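Local coordinates for domain of Unknown Function with a Cystatin-Like Fold (Nostoc punctiforme, PDB 2RGQ), which is of unknown function but adopts a cystatin-like fold with a SnoaL-like domain of the NTF2 clan, at residues B[109-114]-B[118-123]; B[76-79]-B[84-87]; B[93-96]-B[101-104]. All coordinates share one frame; numbering follows the deposited sequence.

The three contacts are three samples of one mixed sheet, taken along a meander of antiparallel strands. In chain order contact 2 comes first, joining strands 69-80 and 84-95; contact 3 follows, joining 84-95 and 101-114; contact 1 closes the series with 101-114 and 117-127. Contacts 1 and 2 have centres about 10 Å apart and touch, with probable backbone hydrogen bonds from Asp109 and Val111 to strand 84-95. Contact 3 lies about 25 Å from the centres of both. Helix 6-25 packs on side chains of contacts 1 and 2; contact 2 also touches the second subunit, and contact 3 meets the second and third, so the same long strands serve both the fold and the trimer.

Contact 1: residues B[109-114]-B[118-123]; sequences DQVRKI and WYLILR
Asp109 and Arg123 are paired in an antiparallel beta hairpin that carries a classic bulge. Backbone bonds set the register: Gln110 O accepts from both Ile121 N (2.8 Å) and Leu122 N (3.2 Å), so two residues face one and the chain turns a corner at Ile121. Beyond the bulge Arg112 and Tyr119 exchange a regular pair of bonds.

Charge pairing follows. Arg123 grips the carboxylate side-on, NE to Asp109 OD1 at 2.8 Å and NH2 to Asp109 OD2 at 3.0 Å, both from the syn side, with the two planes only 7° apart. Its NH1 has a second partner, Glu20, on helix 6-25. A leucine in place of Arg123 would probably leave the buried carboxylate of Asp109 without its paired donors and Glu20 without its positive mate.

Packing differs between the faces. On the face of Asp109 the contact is apolar, Val111 CG2 meeting Trp118 CE3 at 3.6 Å, crossing at about a right angle; on the other, the Ile121 CD1 methyl lies over one face of the Arg112 guanidinium, toward its rim.

A CH-pi contact from the Lys113 stem completes the set. Lys113 sends CG anti to its N (chi1 -179°) and bends at chi3, bringing CE over the indole rim while NZ continues to Tyr82 O and Asp8; Lys113 CB sits 4.0 Å from the centroid of the Trp118 six-membered ring, 5° off the normal.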
loop_
_atom_site.group_PDB
_atom_site.type_symbol
_atom_site.label_atom_id
_atom_site.label_comp_id
_atom_site.label_asym_id
_atom_site.label_seq_id
_atom_site.Cartn_x
_atom_site.Cartn_y
_atom_site.Cartn_z
ATOM N N ASP B 109 10.672 -0.607 -12.127
ATOM C CA ASP B 109 11.331 -1.927 -12.052
ATOM C C ASP B 109 11.170 -2.725 -13.332
ATOM O O ASP B 109 10.106 -2.724 -13.936
ATOM C CB ASP B 109 10.767 -2.759 -10.890
ATOM C CG ASP B 109 11.030 -2.135 -9.537
ATOM O OD1 ASP B 109 12.220 -1.850 -9.285
ATOM O OD2 ASP B 109 10.081 -2.004 -8.700
ATOM N N GLN B 110 12.260 -3.320 -13.811
ATOM C CA GLN B 110 12.192 -4.296 -14.894
ATOM C C GLN B 110 12.430 -5.609 -14.155
ATOM O O GLN B 110 13.440 -5.728 -13.399
ATOM C CB GLN B 110 13.281 -4.089 -15.924
ATOM C CG GLN B 110 13.227 -2.768 -16.653
ATOM C CD GLN B 110 14.389 -2.595 -17.601
ATOM O OE1 GLN B 110 15.249 -3.476 -17.726
ATOM N NE2 GLN B 110 14.431 -1.448 -18.284
ATOM N N VAL B 111 11.539 -6.582 -14.344
ATOM C CA VAL B 111 11.613 -7.845 -13.645
ATOM C C VAL B 111 11.607 -8.987 -14.673
ATOM O O VAL B 111 11.187 -8.793 -15.809
ATOM C CB VAL B 111 10.500 -8.060 -12.631
ATOM C CG1 VAL B 111 10.615 -6.998 -11.458
ATOM C CG2 VAL B 111 9.108 -8.101 -13.335
ATOM N N ARG B 112 12.153 -10.115 -14.268
ATOM C CA ARG B 112 12.261 -11.283 -15.146
ATOM C C ARG B 112 12.073 -12.562 -14.368
ATOM O O ARG B 112 12.519 -12.674 -13.210
ATOM C CB ARG B 112 13.616 -11.279 -15.822
ATOM C CG ARG B 112 13.857 -12.368 -16.895
ATOM C CD ARG B 112 15.240 -12.221 -17.488
ATOM N NE ARG B 112 15.414 -10.900 -18.120
ATOM C CZ ARG B 112 16.576 -10.285 -18.348
ATOM N NH1 ARG B 112 17.698 -10.847 -18.051
ATOM N NH2 ARG B 112 16.617 -9.115 -18.926
ATOM N N LYS B 113 11.416 -13.523 -15.017
ATOM C CA LYS B 113 11.235 -14.858 -14.436
ATOM C C LYS B 113 12.423 -15.684 -14.917
ATOM O O LYS B 113 12.596 -15.882 -16.111
ATOM C CB LYS B 113 9.929 -15.456 -14.865
ATOM C CG LYS B 113 9.652 -16.809 -14.298
ATOM C CD LYS B 113 8.286 -17.320 -14.665
ATOM C CE LYS B 113 7.193 -16.646 -13.869
ATOM N NZ LYS B 113 5.838 -16.906 -14.512
ATOM N N ILE B 114 13.236 -16.138 -13.960
ATOM C CA ILE B 114 14.423 -16.951 -14.194
ATOM C C ILE B 114 14.309 -18.241 -13.353
ATOM O O ILE B 114 14.106 -18.193 -12.151
ATOM C CB ILE B 114 15.737 -16.178 -13.847
ATOM C CG1 ILE B 114 15.701 -14.759 -14.439
ATOM C CG2 ILE B 114 16.960 -16.976 -14.315
ATOM C CD1 ILE B 114 16.938 -13.876 -14.146
ATOM N N TRP B 118 10.528 -14.864 -10.014
ATOM C CA TRP B 118 10.710 -13.477 -10.451
ATOM C C TRP B 118 11.844 -12.826 -9.680
ATOM O O TRP B 118 12.021 -13.042 -8.454
ATOM C CB TRP B 118 9.456 -12.623 -10.279
ATOM C CG TRP B 118 8.361 -13.005 -11.177
ATOM C CD1 TRP B 118 7.349 -13.843 -10.896
ATOM C CD2 TRP B 118 8.162 -12.548 -12.515
ATOM N NE1 TRP B 118 6.485 -13.919 -11.964
ATOM C CE2 TRP B 118 6.975 -13.148 -12.984
ATOM C CE3 TRP B 118 8.881 -11.720 -13.370
ATOM C CZ2 TRP B 118 6.476 -12.932 -14.288
ATOM C CZ3 TRP B 118 8.390 -11.478 -14.672
ATOM C CH2 TRP B 118 7.199 -12.095 -15.120
ATOM N N TYR B 119 12.609 -12.031 -10.417
ATOM C CA TYR B 119 13.727 -11.263 -9.906
ATOM C C TYR B 119 13.797 -9.862 -10.471
ATOM O O TYR B 119 13.351 -9.615 -11.589
ATOM C CB TYR B 119 15.052 -11.906 -10.342
ATOM C CG TYR B 119 15.291 -13.244 -9.766
ATOM C CD1 TYR B 119 15.862 -13.389 -8.498
ATOM C CD2 TYR B 119 14.916 -14.379 -10.455
ATOM C CE1 TYR B 119 16.070 -14.649 -7.955
ATOM C CE2 TYR B 119 15.107 -15.651 -9.918
ATOM C CZ TYR B 119 15.696 -15.782 -8.685
ATOM O OH TYR B 119 15.838 -17.053 -8.180
ATOM N N LEU B 120 14.331 -8.935 -9.684
ATOM C CA LEU B 120 14.651 -7.606 -10.166
ATOM C C LEU B 120 15.843 -7.626 -11.149
ATOM O O LEU B 120 16.959 -8.097 -10.805
ATOM C CB LEU B 120 15.014 -6.695 -8.971
ATOM C CG LEU B 120 13.889 -6.306 -8.001
ATOM C CD1 LEU B 120 14.496 -5.633 -6.767
ATOM C CD2 LEU B 120 12.879 -5.377 -8.658
ATOM N N ILE B 121 15.624 -7.131 -12.369
ATOM C CA ILE B 121 16.716 -6.922 -13.336
ATOM C C ILE B 121 17.269 -5.504 -13.201
ATOM O O ILE B 121 18.487 -5.272 -13.264
ATOM C CB ILE B 121 16.248 -7.123 -14.806
ATOM C CG1 ILE B 121 15.748 -8.575 -15.002
ATOM C CG2 ILE B 121 17.372 -6.699 -15.817
ATOM C CD1 ILE B 121 16.798 -9.671 -14.716
ATOM N N LEU B 122 16.363 -4.539 -13.099
ATOM C CA LEU B 122 16.749 -3.167 -12.945
ATOM C C LEU B 122 15.728 -2.426 -12.162
ATOM O O LEU B 122 14.576 -2.327 -12.575
ATOM C CB LEU B 122 16.913 -2.468 -14.297
ATOM C CG LEU B 122 17.241 -0.971 -14.257
ATOM C CD1 LEU B 122 18.525 -0.697 -13.483
ATOM C CD2 LEU B 122 17.383 -0.478 -15.659
ATOM N N ARG B 123 16.147 -1.884 -11.029
ATOM C CA ARG B 123 15.298 -1.007 -10.226
ATOM C C ARG B 123 15.888 0.392 -10.307
ATOM O O ARG B 123 17.066 0.593 -9.972
ATOM C CB ARG B 123 15.182 -1.518 -8.787
ATOM C CG ARG B 123 14.600 -0.456 -7.861
ATOM C CD ARG B 123 14.228 -0.982 -6.523
ATOM N NE ARG B 123 12.859 -1.485 -6.595
ATOM C CZ ARG B 123 11.975 -1.422 -5.607
ATOM N NH1 ARG B 123 12.267 -0.943 -4.409
ATOM N NH2 ARG B 123 10.753 -1.855 -5.828
HETATM O O HOH W 1 15.503 -19.078 -9.685
#

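Contact 2: residues B[76-79]-B[84-87]; sequences AIIQ and EATM
Gln79 O is held by two donors, Thr86 N at 2.8 Å and a water that gives it a longer bond. The same water lies 2.9 Å from Thr86 OG1, so it ties the backbone of one strand to the side chain of the other. The return bond, Gln79 N to Thr86 O at 2.9 Å, completes the hydrogen-bonded pair of this antiparallel hairpin.

Above the pair, the Gln79 side chain folds back over the neighbouring strand. CG stands between the backbone N and the carbonyl carbon (chi1 53°), and a further bend at chi2 swings NE2 across to Thr86 OG1, which lies close to the amide plane. The modelled separation is unusually short, so its exact length is doubtful. NE2 also donates to Glu88 OE2.

The other face is apolar. Ile78 CG1 reaches Met87 CG at 3.7 Å, the two chains crossing at a slant, and Met87, present as selenomethionine, bends at chi3; its SE lies 4.1 Å from Ala76 CB. Ile78 CG2 meets Ala85 CB at 4.2 Å. Ile12, Met13 and Ala16 of helix 6-25 cover this side, and Glu14 of the second subunit accepts a bond from Ile78 N.

The chemistry thus divides by face: Gln79 and Thr86 bond to each other and to water on one, with Glu88 as a further partner of the amide, while Ile78 and Met87 pack beneath the helix on the other.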
loop_
_atom_site.group_PDB
_atom_site.type_symbol
_atom_site.label_atom_id
_atom_site.label_comp_id
_atom_site.label_asym_id
_atom_site.label_seq_id
_atom_site.Cartn_x
_atom_site.Cartn_y
_atom_site.Cartn_z
ATOM N N ALA B 76 1.231 0.061 -7.090
ATOM C CA ALA B 76 1.890 -0.781 -8.093
ATOM C C ALA B 76 1.036 -0.928 -9.358
ATOM O O ALA B 76 -0.181 -1.209 -9.313
ATOM C CB ALA B 76 2.222 -2.153 -7.546
ATOM N N ILE B 77 1.691 -0.731 -10.492
ATOM C CA ILE B 77 1.095 -0.986 -11.795
ATOM C C ILE B 77 2.133 -1.861 -12.504
ATOM O O ILE B 77 3.297 -1.467 -12.657
ATOM C CB ILE B 77 0.824 0.253 -12.603
ATOM C CG1 ILE B 77 -0.102 1.222 -11.812
ATOM C CG2 ILE B 77 0.239 -0.145 -14.004
ATOM C CD1 ILE B 77 -0.373 2.503 -12.575
ATOM N N ILE B 78 1.671 -3.017 -12.947
ATOM C CA ILE B 78 2.526 -4.019 -13.568
ATOM C C ILE B 78 2.038 -4.371 -14.953
ATOM O O ILE B 78 0.852 -4.641 -15.143
ATOM C CB ILE B 78 2.608 -5.315 -12.686
ATOM C CG1 ILE B 78 3.193 -5.011 -11.295
ATOM C CG2 ILE B 78 3.406 -6.443 -13.430
ATOM C CD1 ILE B 78 2.950 -6.168 -10.295
ATOM N N GLN B 79 2.956 -4.388 -15.917
ATOM C CA GLN B 79 2.615 -4.841 -17.286
ATOM C C GLN B 79 3.711 -5.745 -17.840
ATOM O O GLN B 79 4.873 -5.600 -17.519
ATOM C CB GLN B 79 2.279 -3.703 -18.249
ATOM C CG GLN B 79 3.263 -2.573 -18.408
ATOM C CD GLN B 79 3.312 -1.593 -17.208
ATOM O OE1 GLN B 79 2.272 -1.141 -16.669
ATOM N NE2 GLN B 79 4.518 -1.233 -16.824
ATOM N N GLU B 84 8.675 -11.598 -18.442
ATOM C CA GLU B 84 9.290 -10.280 -18.472
ATOM C C GLU B 84 8.204 -9.251 -18.181
ATOM O O GLU B 84 7.120 -9.289 -18.777
ATOM C CB GLU B 84 9.888 -9.987 -19.816
ATOM C CG GLU B 84 10.934 -10.995 -20.288
ATOM C CD GLU B 84 11.571 -10.556 -21.588
ATOM O OE1 GLU B 84 12.511 -9.742 -21.507
ATOM O OE2 GLU B 84 11.133 -11.042 -22.666
ATOM N N ALA B 85 8.479 -8.349 -17.275
ATOM C CA ALA B 85 7.484 -7.343 -16.922
ATOM C C ALA B 85 8.169 -6.097 -16.384
ATOM O O ALA B 85 9.395 -6.069 -16.153
ATOM C CB ALA B 85 6.455 -7.909 -15.914
ATOM N N THR B 86 7.366 -5.042 -16.283
ATOM C CA THR B 86 7.786 -3.777 -15.742
ATOM C C THR B 86 6.772 -3.390 -14.692
ATOM O O THR B 86 5.587 -3.701 -14.839
ATOM C CB THR B 86 7.919 -2.678 -16.830
ATOM O OG1 THR B 86 6.645 -2.481 -17.455
ATOM C CG2 THR B 86 8.924 -3.074 -17.868
HETATM N N MSE B 87 7.254 -2.844 -13.587
HETATM C CA MSE B 87 6.423 -2.345 -12.512
HETATM C C MSE B 87 6.748 -0.890 -12.273
HETATM O O MSE B 87 7.929 -0.534 -12.307
HETATM C CB MSE B 87 6.676 -3.141 -11.218
HETATM C CG MSE B 87 5.792 -2.673 -10.076
HETATM SE SE MSE B 87 5.839 -3.833 -8.543
HETATM C CE MSE B 87 7.659 -3.876 -8.107
HETATM O O HOH W 2 6.590 -4.141 -19.888
#

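Contact 3: residues B[93-96]-B[101-104]; sequences VVNR and RAGS
The Arg101 guanidinium meets Val93 through a water lying at its edge and in its plane: Arg101 NE donates to this water at 2.9 Å, and the water donates in turn to Val93 O, also at 2.9 Å. The second flat group, the Asn95 amide, sets OD1 3.5 Å from Ala102 CB, while its ND2 gives a bond to another water, which donates to Arg101 O. With CG anti to the carbonyl carbon (chi1 -65°), the amide leans over the opposite strand; Lys69 NZ binds its OD1, and Asp98 takes a bond from ND2.

Several donors converge on one backbone oxygen. Besides the water, Val93 O accepts from Ala102 N at 2.8 Å and, more weakly, from Gly103 N. The Ala102 N-H arrives from above the carbonyl plane, 40° out of it. Val93 N answers with a 2.8 Å bond to Gly103 O, again from well out of plane. Next to these bonds Val93 CG1 and Ala102 CB touch at 3.6 Å.

Gly103 fits the place it holds: at its backbone angles a side chain would be jammed against the carbonyl oxygen of Ala102.

The hairpin end is also an assembly surface. Arg101 NH1 donates to Asn100 O of the second subunit, Val94 packs on Arg101 of the third, and a bound potassium ion lies about 4 Å from the Arg101 side chain.

Two residues, Ala102 and Gly103, thus stand opposite the single Val93, and the register steps by one before Val94 pairs with Arg101. This is the classic beta bulge, here near the turn of an antiparallel hairpin in a cystatin-like sheet.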
loop_
_atom_site.group_PDB
_atom_site.type_symbol
_atom_site.label_atom_id
_atom_site.label_comp_id
_atom_site.label_asym_id
_atom_site.label_seq_id
_atom_site.Cartn_x
_atom_site.Cartn_y
_atom_site.Cartn_z
ATOM N N VAL B 93 8.977 7.144 2.590
ATOM C CA VAL B 93 9.878 6.791 3.658
ATOM C C VAL B 93 9.548 7.644 4.884
ATOM O O VAL B 93 9.380 8.873 4.782
ATOM C CB VAL B 93 11.358 6.991 3.218
ATOM C CG1 VAL B 93 12.346 6.390 4.269
ATOM C CG2 VAL B 93 11.619 6.405 1.807
ATOM N N VAL B 94 9.487 7.002 6.041
ATOM C CA VAL B 94 9.222 7.661 7.308
ATOM C C VAL B 94 10.240 7.169 8.325
ATOM O O VAL B 94 10.844 6.108 8.129
ATOM C CB VAL B 94 7.768 7.404 7.828
ATOM C CG1 VAL B 94 6.770 7.810 6.756
ATOM C CG2 VAL B 94 7.545 5.970 8.262
ATOM N N ASN B 95 10.422 7.950 9.384
ATOM C CA ASN B 95 11.351 7.598 10.428
ATOM C C ASN B 95 10.741 6.650 11.424
ATOM O O ASN B 95 9.615 6.802 11.760
ATOM C CB ASN B 95 11.804 8.848 11.155
ATOM C CG ASN B 95 12.598 9.762 10.272
ATOM O OD1 ASN B 95 13.094 9.326 9.223
ATOM N ND2 ASN B 95 12.766 11.021 10.690
ATOM N N ARG B 96 11.520 5.706 11.912
ATOM C CA ARG B 96 11.075 4.820 12.987
ATOM C C ARG B 96 11.216 5.411 14.377
ATOM O O ARG B 96 10.494 5.026 15.276
ATOM C CB ARG B 96 11.922 3.560 13.013
ATOM C CG ARG B 96 11.804 2.716 11.791
ATOM C CD ARG B 96 12.229 1.260 12.027
ATOM N NE ARG B 96 13.639 1.069 12.370
ATOM C CZ ARG B 96 14.611 0.603 11.568
ATOM N NH1 ARG B 96 14.447 0.374 10.271
ATOM N NH2 ARG B 96 15.830 0.446 12.089
ATOM N N ARG B 101 8.732 12.495 8.455
ATOM C CA ARG B 101 8.872 11.875 7.187
ATOM C C ARG B 101 10.342 11.933 6.773
ATOM O O ARG B 101 11.114 12.794 7.281
ATOM C CB ARG B 101 8.048 12.645 6.129
ATOM C CG ARG B 101 6.511 12.492 6.242
ATOM C CD ARG B 101 5.741 13.151 5.028
ATOM N NE ARG B 101 6.300 12.522 3.850
ATOM C CZ ARG B 101 6.895 13.123 2.820
ATOM N NH1 ARG B 101 6.830 14.429 2.613
ATOM N NH2 ARG B 101 7.496 12.364 1.920
ATOM N N ALA B 102 10.729 11.077 5.843
ATOM C CA ALA B 102 12.118 11.009 5.344
ATOM C C ALA B 102 12.295 11.271 3.848
ATOM O O ALA B 102 13.377 11.714 3.446
ATOM C CB ALA B 102 12.822 9.687 5.734
ATOM N N GLY B 103 11.266 11.011 3.049
ATOM C CA GLY B 103 11.332 11.261 1.628
ATOM C C GLY B 103 10.357 10.408 0.875
ATOM O O GLY B 103 9.513 9.710 1.474
ATOM N N SER B 104 10.457 10.501 -0.445
ATOM C CA SER B 104 9.579 9.769 -1.355
ATOM C C SER B 104 10.251 9.598 -2.699
ATOM O O SER B 104 11.213 10.281 -3.008
ATOM C CB SER B 104 8.219 10.461 -1.529
ATOM O OG SER B 104 8.300 11.783 -2.086
HETATM O O HOH W 3 7.012 9.754 3.399
HETATM O O HOH W 4 13.396 13.255 8.531
#